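Local coordinates for protein 4'-phospho-dehydrooxetanocin synthase (Bacillus megaterium, PDB 5UL3) that catalyses the oxidative ring contraction of dAMP to an oxetane aldehyde on the way to oxetanocin A, as a cobalamin-dependent radical S-adenosylmethionine enzyme, at residues F523-K526 against H527-G530; G530-V533 against Y534-V537; S603-G606 against V607-I611; I696-K699 against L700-V704. One frame throughout, in Å; residues are numbered along the deposited sequence.

Contact 1 (F523-K526 against H527-G530)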
loop_
_atom_site.group_PDB
_atom_site.type_symbol
_atom_site.label_atom_id
_atom_site.label_comp_id
_atom_site.label_asym_id
_atom_site.label_seq_id
_atom_site.Cartn_x
_atom_site.Cartn_y
_atom_site.Cartn_z
ATOM N N PHE A 523 36.261 4.694 -8.502
ATOM C CA PHE A 523 35.504 4.618 -7.258
ATOM C C PHE A 523 34.307 3.682 -7.407
ATOM O O PHE A 523 34.087 2.797 -6.571
ATOM C CB PHE A 523 35.059 6.022 -6.846
ATOM C CG PHE A 523 34.407 6.098 -5.497
ATOM C CD1 PHE A 523 35.168 6.261 -4.353
ATOM C CD2 PHE A 523 33.024 6.054 -5.377
ATOM C CE1 PHE A 523 34.566 6.358 -3.112
ATOM C CE2 PHE A 523 32.420 6.149 -4.140
ATOM C CZ PHE A 523 33.188 6.302 -3.006
ATOM N N ILE A 524 33.531 3.857 -8.478
ATOM C CA ILE A 524 32.386 2.986 -8.729
ATOM C C ILE A 524 32.826 1.525 -8.788
ATOM O O ILE A 524 32.219 0.651 -8.155
ATOM C CB ILE A 524 31.663 3.421 -10.015
ATOM C CG1 ILE A 524 31.063 4.821 -9.826
ATOM C CG2 ILE A 524 30.601 2.418 -10.385
ATOM C CD1 ILE A 524 30.797 5.573 -11.133
ATOM N N GLU A 525 33.907 1.243 -9.524
ATOM C CA GLU A 525 34.420 -0.125 -9.602
ATOM C C GLU A 525 34.833 -0.660 -8.234
ATOM O O GLU A 525 34.572 -1.826 -7.912
ATOM C CB GLU A 525 35.600 -0.189 -10.569
ATOM C CG GLU A 525 35.175 -0.516 -11.974
ATOM C CD GLU A 525 34.283 -1.734 -12.014
ATOM O OE1 GLU A 525 34.782 -2.843 -11.711
ATOM O OE2 GLU A 525 33.079 -1.574 -12.326
ATOM N N LYS A 526 35.481 0.173 -7.416
ATOM C CA LYS A 526 35.952 -0.298 -6.116
ATOM C C LYS A 526 34.799 -0.703 -5.205
ATOM O O LYS A 526 34.918 -1.671 -4.444
ATOM C CB LYS A 526 36.791 0.781 -5.436
ATOM C CG LYS A 526 37.207 0.423 -4.022
ATOM C CD LYS A 526 37.967 1.554 -3.349
ATOM C CE LYS A 526 38.449 1.127 -1.966
ATOM N NZ LYS A 526 38.970 2.271 -1.163
ATOM N N HIS A 527 33.670 0.002 -5.284
ATOM C CA HIS A 527 32.601 -0.151 -4.307
ATOM C C HIS A 527 31.394 -0.940 -4.811
ATOM O O HIS A 527 30.462 -1.171 -4.032
ATOM C CB HIS A 527 32.156 1.231 -3.822
ATOM C CG HIS A 527 33.181 1.935 -2.985
ATOM N ND1 HIS A 527 33.382 1.643 -1.651
ATOM C CD2 HIS A 527 34.057 2.924 -3.289
ATOM C CE1 HIS A 527 34.339 2.418 -1.172
ATOM N NE2 HIS A 527 34.761 3.208 -2.143
ATOM N N LYS A 528 31.382 -1.370 -6.067
ATOM C CA LYS A 528 30.224 -2.076 -6.597
ATOM C C LYS A 528 30.034 -3.413 -5.887
ATOM O O LYS A 528 30.987 -4.018 -5.388
ATOM C CB LYS A 528 30.386 -2.292 -8.105
ATOM C CG LYS A 528 31.382 -3.394 -8.465
ATOM C CD LYS A 528 31.620 -3.503 -9.974
ATOM C CE LYS A 528 32.501 -4.717 -10.291
ATOM N NZ LYS A 528 33.004 -4.716 -11.696
ATOM N N THR A 529 28.778 -3.865 -5.805
ATOM C CA THR A 529 28.556 -5.232 -5.333
ATOM C C THR A 529 28.893 -6.261 -6.402
ATOM O O THR A 529 29.073 -7.439 -6.072
ATOM C CB THR A 529 27.104 -5.476 -4.888
ATOM O OG1 THR A 529 26.232 -5.409 -6.030
ATOM C CG2 THR A 529 26.649 -4.480 -3.803
ATOM N N GLY A 530 28.971 -5.851 -7.664
ATOM C CA GLY A 530 29.119 -6.788 -8.758
ATOM C C GLY A 530 27.848 -7.504 -9.159
ATOM O O GLY A 530 27.885 -8.321 -10.088
HETATM O O HOH W 1 33.582 -3.858 -4.636
HETATM O O HOH W 2 37.065 4.873 -1.313
#

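Contact 2 (G530-V533 against Y534-V537)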
loop_
_atom_site.group_PDB
_atom_site.type_symbol
_atom_site.label_atom_id
_atom_site.label_comp_id
_atom_site.label_asym_id
_atom_site.label_seq_id
_atom_site.Cartn_x
_atom_site.Cartn_y
_atom_site.Cartn_z
ATOM N N GLY A 530 28.971 -5.851 -7.664
ATOM C CA GLY A 530 29.119 -6.788 -8.758
ATOM C C GLY A 530 27.848 -7.504 -9.159
ATOM O O GLY A 530 27.885 -8.321 -10.088
ATOM N N LYS A 531 26.727 -7.228 -8.500
ATOM C CA LYS A 531 25.488 -7.892 -8.893
ATOM C C LYS A 531 24.748 -7.066 -9.942
ATOM O O LYS A 531 24.712 -5.837 -9.847
ATOM C CB LYS A 531 24.589 -8.101 -7.692
ATOM C CG LYS A 531 25.272 -8.812 -6.542
ATOM C CD LYS A 531 24.272 -9.592 -5.718
ATOM C CE LYS A 531 24.929 -10.813 -5.085
ATOM N NZ LYS A 531 25.608 -11.673 -6.102
ATOM N N PRO A 532 24.157 -7.709 -10.941
ATOM C CA PRO A 532 23.405 -6.962 -11.952
ATOM C C PRO A 532 22.090 -6.434 -11.400
ATOM O O PRO A 532 21.549 -6.917 -10.400
ATOM C CB PRO A 532 23.169 -7.985 -13.066
ATOM C CG PRO A 532 23.380 -9.323 -12.437
ATOM C CD PRO A 532 24.311 -9.138 -11.287
ATOM N N VAL A 533 21.574 -5.415 -12.098
ATOM C CA VAL A 533 20.364 -4.729 -11.655
ATOM C C VAL A 533 19.193 -5.695 -11.525
ATOM O O VAL A 533 18.372 -5.563 -10.609
ATOM C CB VAL A 533 20.028 -3.563 -12.612
ATOM C CG1 VAL A 533 18.645 -2.987 -12.290
ATOM C CG2 VAL A 533 21.095 -2.479 -12.520
ATOM N N TYR A 534 19.087 -6.688 -12.420
ATOM C CA TYR A 534 17.914 -7.559 -12.354
ATOM C C TYR A 534 17.795 -8.273 -11.013
ATOM O O TYR A 534 16.696 -8.722 -10.671
ATOM C CB TYR A 534 17.893 -8.583 -13.500
ATOM C CG TYR A 534 19.017 -9.603 -13.542
ATOM C CD1 TYR A 534 19.073 -10.661 -12.635
ATOM C CD2 TYR A 534 19.980 -9.551 -14.549
ATOM C CE1 TYR A 534 20.104 -11.616 -12.697
ATOM C CE2 TYR A 534 21.011 -10.513 -14.623
ATOM C CZ TYR A 534 21.068 -11.526 -13.690
ATOM O OH TYR A 534 22.092 -12.457 -13.764
ATOM N N THR A 535 18.872 -8.341 -10.222
ATOM C CA THR A 535 18.772 -8.993 -8.918
ATOM C C THR A 535 17.840 -8.260 -7.952
ATOM O O THR A 535 17.396 -8.868 -6.979
ATOM C CB THR A 535 20.168 -9.159 -8.273
ATOM O OG1 THR A 535 20.789 -7.877 -8.052
ATOM C CG2 THR A 535 21.084 -10.026 -9.145
ATOM N N ILE A 536 17.509 -6.987 -8.185
ATOM C CA ILE A 536 16.607 -6.272 -7.282
ATOM C C ILE A 536 15.243 -5.980 -7.920
ATOM O O ILE A 536 14.451 -5.203 -7.360
ATOM C CB ILE A 536 17.255 -4.986 -6.739
ATOM C CG1 ILE A 536 17.573 -4.018 -7.884
ATOM C CG2 ILE A 536 18.524 -5.314 -5.955
ATOM C CD1 ILE A 536 17.814 -2.593 -7.412
ATOM N N VAL A 537 14.933 -6.609 -9.058
ATOM C CA VAL A 537 13.633 -6.438 -9.693
ATOM C C VAL A 537 12.578 -7.146 -8.863
ATOM O O VAL A 537 12.751 -8.306 -8.482
ATOM C CB VAL A 537 13.662 -6.972 -11.135
ATOM C CG1 VAL A 537 12.242 -7.135 -11.674
ATOM C CG2 VAL A 537 14.456 -6.018 -12.024
#

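Contact 3 (S603-G606 against V607-I611)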
loop_
_atom_site.group_PDB
_atom_site.type_symbol
_atom_site.label_atom_id
_atom_site.label_comp_id
_atom_site.label_asym_id
_atom_site.label_seq_id
_atom_site.Cartn_x
_atom_site.Cartn_y
_atom_site.Cartn_z
ATOM N N SER A 603 4.760 -22.194 -15.078
ATOM C CA SER A 603 5.381 -23.516 -15.081
ATOM C C SER A 603 6.312 -23.740 -13.894
ATOM O O SER A 603 6.593 -24.894 -13.548
ATOM C CB SER A 603 6.157 -23.724 -16.387
ATOM O OG SER A 603 7.322 -22.907 -16.457
ATOM N N ASN A 604 6.806 -22.673 -13.275
ATOM C CA ASN A 604 7.727 -22.771 -12.150
ATOM C C ASN A 604 7.088 -22.384 -10.834
ATOM O O ASN A 604 7.755 -22.457 -9.795
ATOM C CB ASN A 604 8.946 -21.877 -12.381
ATOM C CG ASN A 604 9.738 -22.287 -13.591
ATOM O OD1 ASN A 604 9.957 -23.471 -13.818
ATOM N ND2 ASN A 604 10.170 -21.312 -14.378
ATOM N N PHE A 605 5.821 -21.971 -10.857
ATOM C CA PHE A 605 5.239 -21.300 -9.703
ATOM C C PHE A 605 5.186 -22.217 -8.487
ATOM O O PHE A 605 5.547 -21.810 -7.378
ATOM C CB PHE A 605 3.839 -20.787 -10.032
ATOM C CG PHE A 605 3.193 -20.096 -8.875
ATOM C CD1 PHE A 605 3.423 -18.752 -8.655
ATOM C CD2 PHE A 605 2.411 -20.799 -7.974
ATOM C CE1 PHE A 605 2.853 -18.112 -7.566
ATOM C CE2 PHE A 605 1.840 -20.165 -6.889
ATOM C CZ PHE A 605 2.064 -18.823 -6.688
ATOM N N GLY A 606 4.726 -23.455 -8.674
ATOM C CA GLY A 606 4.520 -24.331 -7.524
ATOM C C GLY A 606 5.812 -24.645 -6.795
ATOM O O GLY A 606 5.894 -24.533 -5.564
ATOM N N VAL A 607 6.844 -25.030 -7.546
ATOM C CA VAL A 607 8.130 -25.369 -6.944
ATOM C C VAL A 607 8.780 -24.130 -6.334
ATOM O O VAL A 607 9.294 -24.171 -5.211
ATOM C CB VAL A 607 9.050 -26.038 -7.983
ATOM C CG1 VAL A 607 10.410 -26.299 -7.393
ATOM C CG2 VAL A 607 8.446 -27.336 -8.480
ATOM N N MET A 608 8.780 -23.005 -7.058
ATOM C CA MET A 608 9.417 -21.811 -6.502
ATOM C C MET A 608 8.636 -21.238 -5.322
ATOM O O MET A 608 9.242 -20.716 -4.371
ATOM C CB MET A 608 9.611 -20.749 -7.586
ATOM C CG MET A 608 10.626 -21.157 -8.645
ATOM S SD MET A 608 12.122 -21.961 -8.021
ATOM C CE MET A 608 12.742 -20.718 -6.872
ATOM N N TYR A 609 7.304 -21.329 -5.344
ATOM C CA TYR A 609 6.542 -20.937 -4.163
ATOM C C TYR A 609 6.928 -21.798 -2.966
ATOM O O TYR A 609 7.081 -21.295 -1.845
ATOM C CB TYR A 609 5.043 -21.053 -4.437
ATOM C CG TYR A 609 4.154 -20.779 -3.237
ATOM C CD1 TYR A 609 3.695 -19.495 -2.970
ATOM C CD2 TYR A 609 3.761 -21.806 -2.385
ATOM C CE1 TYR A 609 2.875 -19.240 -1.880
ATOM C CE2 TYR A 609 2.943 -21.560 -1.296
ATOM C CZ TYR A 609 2.502 -20.278 -1.049
ATOM O OH TYR A 609 1.687 -20.028 0.033
ATOM N N THR A 610 7.095 -23.098 -3.188
ATOM C CA THR A 610 7.442 -24.000 -2.091
ATOM C C THR A 610 8.827 -23.685 -1.529
ATOM O O THR A 610 9.015 -23.639 -0.307
ATOM C CB THR A 610 7.370 -25.444 -2.575
ATOM O OG1 THR A 610 6.060 -25.698 -3.092
ATOM C CG2 THR A 610 7.662 -26.420 -1.419
ATOM N N ILE A 611 9.806 -23.467 -2.409
ATOM C CA ILE A 611 11.152 -23.089 -1.980
ATOM C C ILE A 611 11.108 -21.803 -1.168
ATOM O O ILE A 611 11.753 -21.683 -0.118
ATOM C CB ILE A 611 12.068 -22.959 -3.207
ATOM C CG1 ILE A 611 12.403 -24.358 -3.753
ATOM C CG2 ILE A 611 13.332 -22.133 -2.885
ATOM C CD1 ILE A 611 13.039 -24.345 -5.116
HETATM O O HOH W 3 6.199 -25.773 -10.263
#

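Contact 4 (I696-K699 against L700-V704). With EDO (1,2-ethanediol), chain B; EDO (1,2-ethanediol), chain K.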
loop_
_atom_site.group_PDB
_atom_site.type_symbol
_atom_site.label_atom_id
_atom_site.label_comp_id
_atom_site.label_asym_id
_atom_site.label_seq_id
_atom_site.Cartn_x
_atom_site.Cartn_y
_atom_site.Cartn_z
ATOM N N ILE A 696 17.636 -25.952 -18.617
ATOM C CA ILE A 696 18.509 -25.351 -17.614
ATOM C C ILE A 696 17.798 -25.284 -16.270
ATOM O O ILE A 696 18.405 -25.522 -15.222
ATOM C CB ILE A 696 18.989 -23.960 -18.061
ATOM C CG1 ILE A 696 19.615 -24.042 -19.454
ATOM C CG2 ILE A 696 20.001 -23.419 -17.068
ATOM C CD1 ILE A 696 19.871 -22.692 -20.044
ATOM N N MET A 697 16.503 -24.965 -16.277
ATOM C CA MET A 697 15.738 -25.028 -15.035
ATOM C C MET A 697 15.711 -26.448 -14.480
ATOM O O MET A 697 15.764 -26.647 -13.260
ATOM C CB MET A 697 14.316 -24.518 -15.264
ATOM C CG MET A 697 13.498 -24.377 -13.999
ATOM S SD MET A 697 14.085 -22.995 -12.985
ATOM C CE MET A 697 13.070 -23.315 -11.549
ATOM N N GLU A 698 15.636 -27.456 -15.361
ATOM C CA GLU A 698 15.684 -28.832 -14.872
ATOM C C GLU A 698 16.984 -29.087 -14.128
ATOM O O GLU A 698 16.987 -29.726 -13.072
ATOM C CB GLU A 698 15.531 -29.842 -16.019
ATOM C CG GLU A 698 15.531 -31.283 -15.468
ATOM C CD GLU A 698 15.685 -32.374 -16.518
ATOM O OE1 GLU A 698 15.951 -32.061 -17.690
ATOM O OE2 GLU A 698 15.531 -33.561 -16.149
ATOM N N LYS A 699 18.095 -28.569 -14.650
ATOM C CA LYS A 699 19.388 -28.795 -14.015
ATOM C C LYS A 699 19.397 -28.243 -12.597
ATOM O O LYS A 699 19.869 -28.901 -11.660
ATOM C CB LYS A 699 20.503 -28.164 -14.849
ATOM C CG LYS A 699 21.877 -28.285 -14.210
ATOM C CD LYS A 699 22.988 -28.132 -15.229
ATOM C CE LYS A 699 24.341 -28.440 -14.605
ATOM N NZ LYS A 699 24.666 -27.470 -13.522
ATOM N N LEU A 700 18.865 -27.032 -12.421
ATOM C CA LEU A 700 18.713 -26.468 -11.084
ATOM C C LEU A 700 17.859 -27.364 -10.195
ATOM O O LEU A 700 18.218 -27.648 -9.049
ATOM C CB LEU A 700 18.093 -25.069 -11.179
ATOM C CG LEU A 700 17.602 -24.446 -9.869
ATOM C CD1 LEU A 700 18.763 -24.321 -8.904
ATOM C CD2 LEU A 700 16.908 -23.051 -10.099
ATOM N N LEU A 701 16.713 -27.808 -10.699
ATOM C CA LEU A 701 15.803 -28.544 -9.838
ATOM C C LEU A 701 16.313 -29.956 -9.549
ATOM O O LEU A 701 15.915 -30.547 -8.537
ATOM C CB LEU A 701 14.402 -28.560 -10.454
ATOM C CG LEU A 701 13.741 -27.166 -10.548
ATOM C CD1 LEU A 701 12.350 -27.270 -11.138
ATOM C CD2 LEU A 701 13.692 -26.481 -9.157
ATOM N N ARG A 702 17.202 -30.491 -10.395
ATOM C CA ARG A 702 17.858 -31.753 -10.055
ATOM C C ARG A 702 18.798 -31.580 -8.867
ATOM O O ARG A 702 18.919 -32.487 -8.037
ATOM C CB ARG A 702 18.617 -32.308 -11.269
ATOM C CG ARG A 702 17.735 -32.783 -12.424
ATOM C CD ARG A 702 16.800 -33.938 -12.030
ATOM N NE ARG A 702 15.965 -34.343 -13.163
ATOM C CZ ARG A 702 14.988 -35.239 -13.103
ATOM N NH1 ARG A 702 14.725 -35.870 -11.965
ATOM N NH2 ARG A 702 14.280 -35.520 -14.188
ATOM N N ASP A 703 19.465 -30.424 -8.757
ATOM C CA ASP A 703 20.231 -30.136 -7.546
ATOM C C ASP A 703 19.318 -30.015 -6.331
ATOM O O ASP A 703 19.657 -30.508 -5.250
ATOM C CB ASP A 703 21.063 -28.855 -7.708
ATOM C CG ASP A 703 22.262 -29.029 -8.640
ATOM O OD1 ASP A 703 22.738 -30.167 -8.827
ATOM O OD2 ASP A 703 22.749 -28.008 -9.169
ATOM N N VAL A 704 18.171 -29.334 -6.476
ATOM C CA VAL A 704 17.211 -29.222 -5.378
ATOM C C VAL A 704 16.748 -30.605 -4.941
ATOM O O VAL A 704 16.662 -30.915 -3.744
ATOM C CB VAL A 704 16.006 -28.352 -5.791
ATOM C CG1 VAL A 704 14.999 -28.254 -4.629
ATOM C CG2 VAL A 704 16.462 -26.975 -6.247
HETATM C C1 EDO B . 23.431 -24.883 -11.976
HETATM O O1 EDO B . 23.199 -25.040 -13.380
HETATM C C2 EDO B . 22.255 -25.476 -11.211
HETATM O O2 EDO B . 22.418 -25.233 -9.808
HETATM C C1 EDO K . 24.441 -31.697 -6.419
HETATM O O1 EDO K . 23.684 -32.552 -7.283
HETATM C C2 EDO K . 23.535 -31.176 -5.311
HETATM O O2 EDO K . 23.376 -32.171 -4.290
HETATM O O HOH W 4 21.921 -30.667 -11.681
#

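Contact 1 (F523-K526 against H527-G530)
The imidazole of His-527 is laid across one face of the Phe-523 ring, one turn back along a helix that is about to end. Neither a stack nor an edge-to-face pair results: the planes meet at 47° with centroids 4.3 Å apart. It is the CD2-NE2 side of the imidazole that presses in, CD2 sitting over the middle of the phenyl ring and NE2 only 3.3 Å from Phe-523 CE1. With its CG anti to the backbone N (chi1 -173°), Phe-523 leans forward along the helix to offer this face. Lys-526, its chain fully extended, runs beside the imidazole, and its CG makes a CH-pi contact 4.2 Å from the His-527 ring centroid. A water in the ring plane lies 3.0 Å from His-527 NE2 and accepts a bond from Lys-526 NZ, tying the two ends together. Round the helix, Glu-525 and Lys-528 point the same way, and Lys-528 NZ reaches the syn lone pair of Glu-525 OE1 at 2.6 Å, a short salt bridge. Lys-521 engages the other carboxylate oxygen. Another water donates to both Lys-526 O and Lys-528 O where the chain leaves helical geometry. This C-terminal end of helix 521-527 lies at the surface, with Phe-523 against Lys-516 and Leu-517 of helix 510-519 and Ile-524 against Met-500 of a loop.

Contact 2 (G530-V533 against Y534-V537)
Pro-532 and Tyr-534 meet at the start of a short 3-10 turn in the loop between helix 521-527 and strand 546-547, within the radical SAM core. Among the backbone bonds, Ile-536 N donates to Val-533 O at 2.9 Å and is nearly straight (173°), while Thr-535 N binds Pro-532 O at 3.0 Å, both i to i+3 links as a 3-10 turn requires. Val-537 N continues the pattern to Tyr-534 O. Apolar contact is led by the proline: its CG stands over one face of the Tyr-534 ring in a CH-pi contact, 3.8 Å from the centroid and offset toward the rim, with Tyr-534 CZ and CE2 both 3.4 Å from Pro-532 CG. The phenol folds back over the proline because Tyr-534 CG lies between the backbone N and the carbonyl carbon (chi1 64°). His-638 of helix 620-648 stacks on the same tyrosine, so the turn is joined to the C-terminal helices as well as to strand 470-473, where Val-533, Ile-536 and Val-537 pack on Ile-471. Val-537 lies about 8 Å, side chain to side chain, from Glu-436, which binds S-adenosylmethionine. In the polar contact made by a side chain, Thr-535 OG1 donates to Pro-532 O at 2.6 Å, nearly in line with the C=O bond, while Thr-535 N approaches that oxygen from above the carbonyl plane.

Contact 3 (S603-G606 against V607-I611)
Thr-610 and Gly-606 form the tight part of this helical turn. Gly-606 O takes two bonds from the one residue, Thr-610 OG1 at 2.7 Å and Thr-610 N at 3.0 Å, which arrive from opposite faces of the carbonyl plane. The hydroxyl can fold back to this carbonyl because OG1 lies anti to its own carbonyl carbon, beside the backbone N (chi1 -57°). The buried hydroxyl therefore has its partner inside its own helix. Close packing continues at Met-608, whose CG comes 3.4 Å from Asn-604 O before the chain bends at chi2 and chi3, while Met-608 N donates to the same oxygen at 3.0 Å. The exposed side is looser. Phe-605 and Tyr-609 point the same way, and their rings, though tilted by only 22°, are slid so far apart that they barely overlap, with centroids separated by 5.8 Å. Their nearest ring atoms, Phe-605 CZ and Tyr-609 CD1, are 4.1 Å apart, and Tyr-609 CB stands over the rim of the phenyl face. Away from these rings, a water accepts from Val-607 N at 2.9 Å. The turn belongs to helix 588-617 of the C-terminal helix bundle: Val-607 and Thr-610 rest on helix 720-730, whose Trp-728 donates to Asn-604 OD1, Met-608 packs against helices 620-648 and 683-709, and Ile-611 touches Met-630 of helix 620-648.

Contact 4 (I696-K699 against L700-V704)
Helix 683-709 of the C-terminal helix bundle carries an i to i+4 salt bridge on one flank, between Glu-698 and Arg-702. The arginine grips side-on, and both its bonds end on one oxygen: Arg-702 NH2 reaches Glu-698 OE2 at 3.0 Å and Arg-702 NE reaches the same OE2 at 3.1 Å. OE2 lies in the guanidinium plane, but the carboxylate plane is turned 51° from it, and Glu-698 OE2 offers its anti lone pair to NH2. An extended Glu-698 meets an arginine bent at chi2 (-61°), which brings the guanidinium back along the helix. On the buried flank, Met-697 bends at chi2 so that its SD lies 4.0 Å from Leu-700 CD2 and its methyl CE 4.0 Å from Leu-701 CD2. Toward solvent, Lys-699 NZ and Asp-703 OD2 stay 4.8 Å apart, and one ethanediol, probably from the crystallisation liquor, spans them, with a weak bond from the lysine. Arg-702 has two further partners, Glu-705 through NH1 and the ring of Phe-729 in a cation-pi contact. With Glu-698 on NE and NH2 and Glu-705 on NH1, the guanidinium is probably restricted in rotation, its charge shared between two carboxylates.

How the contacts relate
Following the chain, all four contacts are local, each bridging residues a few positions apart, and they come in series without crossing. Contact 1 closes the end of helix 521-527, and contact 2 starts at once from the shared Gly-530, closing a short turn before strand 546-547; their centres are 13 Å apart, both inside the radical SAM core. Contacts 3 and 4 each stay within one helix of the C-terminal bundle, 588-617 and 683-709. Distant in sequence, these two helices nevertheless touch: Val-607 CG1 meets Leu-701 CD2 at 3.7 Å, and Met-608 SD meets Met-697 CE at 3.9 Å. Contact 2 approaches neither directly, yet helix 620-648 packs against all three, linking core to bundle.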